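Local coordinates for protein alcohol dehydrogenase IV (Corynebacterium glutamicum, PDB 3IV7) that probably works as an NAD-dependent, metal-binding oxidoreductase of the iron-containing alcohol dehydrogenase family, most likely a maleylacetate reductase, at residues E75-A80 / A104-M109; A319-V324 / R344-A349. All coordinates share one frame; numbering follows the deposited sequence.

Contact 1 of 2, residues E75-A80 / A104-M109; sequences EVAERA and AKAIAM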
loop_
_atom_site.group_PDB
_atom_site.type_symbol
_atom_site.label_atom_id
_atom_site.label_comp_id
_atom_site.label_asym_id
_atom_site.label_seq_id
_atom_site.Cartn_x
_atom_site.Cartn_y
_atom_site.Cartn_z
ATOM N N GLU A 75 11.935 -29.155 14.442
ATOM C CA GLU A 75 11.632 -29.734 15.755
ATOM C C GLU A 75 11.147 -28.647 16.747
ATOM O O GLU A 75 10.321 -28.902 17.616
ATOM C CB GLU A 75 12.852 -30.456 16.338
ATOM C CG GLU A 75 13.450 -31.618 15.429
ATOM C CD GLU A 75 14.434 -31.092 14.356
ATOM O OE1 GLU A 75 14.646 -29.868 14.279
ATOM O OE2 GLU A 75 14.998 -31.907 13.601
ATOM N N VAL A 76 11.695 -27.470 16.633
ATOM C CA VAL A 76 11.285 -26.350 17.479
ATOM C C VAL A 76 9.879 -25.858 17.035
ATOM O O VAL A 76 9.021 -25.586 17.853
ATOM C CB VAL A 76 12.338 -25.228 17.408
ATOM C CG1 VAL A 76 11.860 -23.946 18.122
ATOM C CG2 VAL A 76 13.708 -25.754 17.995
ATOM N N ALA A 77 9.661 -25.772 15.721
ATOM C CA ALA A 77 8.349 -25.406 15.201
ATOM C C ALA A 77 7.302 -26.438 15.676
ATOM O O ALA A 77 6.225 -26.063 16.173
ATOM C CB ALA A 77 8.384 -25.330 13.680
ATOM N N GLU A 78 7.647 -27.728 15.590
ATOM C CA GLU A 78 6.713 -28.807 15.984
ATOM C C GLU A 78 6.321 -28.753 17.468
ATOM O O GLU A 78 5.148 -28.937 17.796
ATOM C CB GLU A 78 7.252 -30.196 15.602
ATOM C CG GLU A 78 7.139 -30.493 14.100
ATOM C CD GLU A 78 5.693 -30.698 13.653
ATOM O OE1 GLU A 78 5.151 -31.774 13.908
ATOM O OE2 GLU A 78 5.105 -29.792 13.035
ATOM N N ARG A 79 7.292 -28.506 18.356
ATOM C CA ARG A 79 6.973 -28.287 19.793
ATOM C C ARG A 79 6.066 -27.077 19.992
ATOM O O ARG A 79 5.093 -27.161 20.713
ATOM C CB ARG A 79 8.241 -28.107 20.625
ATOM C CG ARG A 79 8.938 -29.428 20.971
ATOM C CD ARG A 79 10.109 -29.205 21.943
ATOM N NE ARG A 79 11.235 -28.474 21.333
ATOM C CZ ARG A 79 12.199 -29.036 20.593
ATOM N NH1 ARG A 79 12.157 -30.325 20.276
ATOM N NH2 ARG A 79 13.171 -28.297 20.115
ATOM N N ALA A 80 6.388 -25.953 19.341
ATOM C CA ALA A 80 5.558 -24.727 19.475
ATOM C C ALA A 80 4.125 -24.967 18.994
ATOM O O ALA A 80 3.170 -24.502 19.618
ATOM C CB ALA A 80 6.177 -23.571 18.730
ATOM N N ALA A 104 6.397 -17.797 15.257
ATOM C CA ALA A 104 4.960 -17.539 15.240
ATOM C C ALA A 104 4.427 -17.926 13.870
ATOM O O ALA A 104 3.403 -18.582 13.761
ATOM C CB ALA A 104 4.657 -16.051 15.570
ATOM N N LYS A 105 5.176 -17.589 12.829
ATOM C CA LYS A 105 4.783 -17.931 11.476
ATOM C C LYS A 105 4.732 -19.450 11.310
ATOM O O LYS A 105 3.810 -19.982 10.710
ATOM C CB LYS A 105 5.764 -17.322 10.464
ATOM C CG LYS A 105 5.621 -15.797 10.244
ATOM C CD LYS A 105 6.658 -15.327 9.220
ATOM C CE LYS A 105 6.289 -13.974 8.622
ATOM N NZ LYS A 105 7.308 -13.503 7.670
ATOM N N ALA A 106 5.754 -20.142 11.798
ATOM C CA ALA A 106 5.787 -21.589 11.676
ATOM C C ALA A 106 4.528 -22.214 12.317
ATOM O O ALA A 106 3.937 -23.150 11.756
ATOM C CB ALA A 106 7.059 -22.166 12.264
ATOM N N ILE A 107 4.086 -21.658 13.439
ATOM C CA ILE A 107 2.870 -22.151 14.116
ATOM C C ILE A 107 1.632 -21.898 13.272
ATOM O O ILE A 107 0.783 -22.767 13.137
ATOM C CB ILE A 107 2.655 -21.504 15.502
ATOM C CG1 ILE A 107 3.821 -21.822 16.438
ATOM C CG2 ILE A 107 1.339 -22.063 16.142
ATOM C CD1 ILE A 107 3.819 -20.990 17.762
ATOM N N ALA A 108 1.527 -20.691 12.707
ATOM C CA ALA A 108 0.384 -20.344 11.854
ATOM C C ALA A 108 0.291 -21.226 10.592
ATOM O O ALA A 108 -0.795 -21.459 10.072
ATOM C CB ALA A 108 0.456 -18.888 11.470
HETATM N N MSE A 109 1.425 -21.711 10.103
HETATM C CA MSE A 109 1.431 -22.559 8.896
HETATM C C MSE A 109 0.514 -23.740 9.026
HETATM O O MSE A 109 -0.142 -24.128 8.055
HETATM C CB MSE A 109 2.831 -23.077 8.597
HETATM C CG MSE A 109 3.808 -22.027 8.162
HETATM SE SE MSE A 109 5.634 -22.769 8.050
HETATM C CE MSE A 109 5.381 -23.933 6.554
#
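Ala77 and Ala106 meet methyl to methyl, with CB of Ala77 3.7 Å from CB of Ala106. Such small side chains let the two helices come close: the CA atoms of Ala77 and Ala106 are 5.8 Å apart. One turn further along helix 74-86, the methyl of Ala80 is directed toward segment 104-109 and meets the outer end of Ile107. Ile107 CD1 lies 3.6 Å from Ala80 CB, and Ile107 CG1 is almost as near. The Ile107 side chain leaves its helix alongside segment 75-80, and only its end comes nearer. With CG1 beside the backbone N (chi1 -61°) and an extended chi2 of 169°, the ethyl branch reaches across. No hydrogen bond links the two segments, and all four touching residues are buried. Both helices belong to the N-terminal Rossmann-like α/β domain of this family, which is built on a parallel sheet. Ile107 also packs on Met41 and Ile43 of strand 40-43, so it lies between that sheet and helix 74-86. Leu133 of strand 130-135 touches both Ala77 and Ala106. A polar tie stands next to the apolar patch: the backbone O of Ala106 accepts a hydrogen bond from NE of Arg81, on helix 74-86.

Contact 2 of 2, residues A319-V324 / R344-A349; sequences AEAVDV and RLLEAA
Leu346 reaches from helix 339-351 toward helix 318-326 and touches Ala321 and Val322 with a single methyl, CD1. This is helix-on-helix packing within the all-helical C-terminal part of the iron-containing alcohol dehydrogenase fold. The Leu346 side chain is stretched out, with CG beside the backbone N (chi1 -73°) and CD1 anti to CA (chi2 180°). CD1 of Leu346 ends 3.6 Å from CB of Ala321, whose methyl is directed toward segment 344-349. Val322 is met differently. Its side chain and that of Leu346 run past each other in opposite directions, and CG2 of Val322 comes to 4.0 Å from CD1 of Leu346. That branch is the one anti to the carbonyl carbon. The backbones stay well apart: the nearest CA atoms, of Val322 and Leu346, are 8.4 Å from each other. No hydrogen bond crosses, and the three touching residues are buried. Val322 also packs on Arg339, Leu342 and Ser343 of helix 339-351, while Ile244 of helix 240-250 touches Leu346. A salt bridge from Asp323 OD1 to Arg339 NH2 joins the same two helices. On the Leu346 helix, Arg344 NH1 and Glu347 OE1 form a long salt bridge of 4.0 Å, with OE1 well out of the guanidinium plane.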
loop_
_atom_site.group_PDB
_atom_site.type_symbol
_atom_site.label_atom_id
_atom_site.label_comp_id
_atom_site.label_asym_id
_atom_site.label_seq_id
_atom_site.Cartn_x
_atom_site.Cartn_y
_atom_site.Cartn_z
ATOM N N ALA A 319 33.073 -20.319 -4.794
ATOM C CA ALA A 319 32.672 -21.236 -5.876
ATOM C C ALA A 319 31.340 -21.959 -5.519
ATOM O O ALA A 319 30.453 -22.084 -6.354
ATOM C CB ALA A 319 33.788 -22.253 -6.173
ATOM N N GLU A 320 31.228 -22.422 -4.281
ATOM C CA GLU A 320 30.033 -23.099 -3.824
ATOM C C GLU A 320 28.850 -22.112 -3.709
ATOM O O GLU A 320 27.718 -22.424 -4.143
ATOM C CB GLU A 320 30.289 -23.759 -2.478
ATOM C CG GLU A 320 29.071 -24.515 -1.895
ATOM C CD GLU A 320 29.370 -25.137 -0.528
ATOM O OE1 GLU A 320 30.527 -25.001 -0.047
ATOM O OE2 GLU A 320 28.449 -25.750 0.067
ATOM N N ALA A 321 29.094 -20.944 -3.105
ATOM C CA ALA A 321 28.057 -19.971 -2.970
ATOM C C ALA A 321 27.470 -19.703 -4.337
ATOM O O ALA A 321 26.258 -19.588 -4.485
ATOM C CB ALA A 321 28.602 -18.655 -2.346
ATOM N N VAL A 322 28.352 -19.523 -5.306
ATOM C CA VAL A 322 27.961 -19.258 -6.680
ATOM C C VAL A 322 27.193 -20.425 -7.280
ATOM O O VAL A 322 26.137 -20.230 -7.890
ATOM C CB VAL A 322 29.163 -18.958 -7.525
ATOM C CG1 VAL A 322 28.808 -19.012 -8.965
ATOM C CG2 VAL A 322 29.741 -17.575 -7.115
ATOM N N ASP A 323 27.699 -21.637 -7.078
ATOM C CA ASP A 323 26.971 -22.854 -7.494
ATOM C C ASP A 323 25.525 -22.874 -7.069
ATOM O O ASP A 323 24.659 -23.148 -7.874
ATOM C CB ASP A 323 27.609 -24.091 -6.919
ATOM C CG ASP A 323 28.345 -24.812 -7.886
ATOM O OD1 ASP A 323 27.707 -25.339 -8.833
ATOM O OD2 ASP A 323 29.569 -24.866 -7.744
ATOM N N VAL A 324 25.304 -22.642 -5.776
ATOM C CA VAL A 324 23.997 -22.695 -5.165
ATOM C C VAL A 324 23.060 -21.556 -5.558
ATOM O O VAL A 324 21.834 -21.714 -5.551
ATOM C CB VAL A 324 24.147 -22.655 -3.642
ATOM C CG1 VAL A 324 22.789 -22.440 -2.978
ATOM C CG2 VAL A 324 24.816 -23.939 -3.156
ATOM N N ARG A 344 33.034 -12.556 -8.838
ATOM C CA ARG A 344 33.711 -11.250 -8.636
ATOM C C ARG A 344 32.954 -10.402 -7.620
ATOM O O ARG A 344 33.555 -9.707 -6.806
ATOM C CB ARG A 344 33.846 -10.481 -9.956
ATOM C CG ARG A 344 34.607 -9.124 -9.840
ATOM C CD ARG A 344 36.075 -9.344 -9.662
ATOM N NE ARG A 344 36.806 -8.115 -9.360
ATOM C CZ ARG A 344 36.928 -7.590 -8.147
ATOM N NH1 ARG A 344 36.307 -8.142 -7.103
ATOM N NH2 ARG A 344 37.636 -6.481 -7.983
ATOM N N LEU A 345 31.639 -10.453 -7.683
ATOM C CA LEU A 345 30.811 -9.732 -6.742
ATOM C C LEU A 345 31.105 -10.208 -5.319
ATOM O O LEU A 345 31.334 -9.392 -4.423
ATOM C CB LEU A 345 29.336 -9.916 -7.075
ATOM C CG LEU A 345 28.345 -9.173 -6.199
ATOM C CD1 LEU A 345 26.992 -8.965 -6.958
ATOM C CD2 LEU A 345 28.129 -9.887 -4.861
ATOM N N LEU A 346 31.094 -11.522 -5.117
ATOM C CA LEU A 346 31.358 -12.082 -3.794
ATOM C C LEU A 346 32.822 -11.828 -3.310
ATOM O O LEU A 346 33.057 -11.716 -2.118
ATOM C CB LEU A 346 31.024 -13.569 -3.758
ATOM C CG LEU A 346 29.531 -13.904 -3.755
ATOM C CD1 LEU A 346 29.327 -15.435 -3.723
ATOM C CD2 LEU A 346 28.846 -13.248 -2.598
ATOM N N GLU A 347 33.781 -11.754 -4.240
ATOM C CA GLU A 347 35.172 -11.389 -3.886
ATOM C C GLU A 347 35.224 -9.984 -3.340
ATOM O O GLU A 347 35.929 -9.717 -2.379
ATOM C CB GLU A 347 36.096 -11.458 -5.100
ATOM C CG GLU A 347 36.377 -12.808 -5.588
ATOM C CD GLU A 347 37.024 -12.792 -6.960
ATOM O OE1 GLU A 347 37.766 -11.820 -7.267
ATOM O OE2 GLU A 347 36.781 -13.742 -7.729
ATOM N N ALA A 348 34.484 -9.080 -3.964
ATOM C CA ALA A 348 34.428 -7.682 -3.510
ATOM C C ALA A 348 33.816 -7.573 -2.121
ATOM O O ALA A 348 34.328 -6.837 -1.270
ATOM C CB ALA A 348 33.648 -6.818 -4.508
ATOM N N ALA A 349 32.711 -8.291 -1.899
ATOM C CA ALA A 349 32.034 -8.283 -0.607
ATOM C C ALA A 349 32.891 -8.949 0.467
ATOM O O ALA A 349 32.849 -8.551 1.613
ATOM C CB ALA A 349 30.679 -8.960 -0.697
#

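Contact 1 comes first along the chain and closes before contact 2 opens. Their centres are 33 Å apart, and their nearest atoms about 20 Å, so they do not touch. Contact 1 joins helices 74-86 and 98-111, with strand 91-96 of the parallel sheet between them in sequence. Contact 2 joins helices 318-326 and 339-351, near the end of the chain, where the surroundings are helices and loops. The first lies in the N-terminal α/β part and the second in the helical C-terminal part. In this family the active site lies in the cleft between these two parts, and each contact packs helices within one of them. Neither is touched by the other subunit of the two-chain assembly.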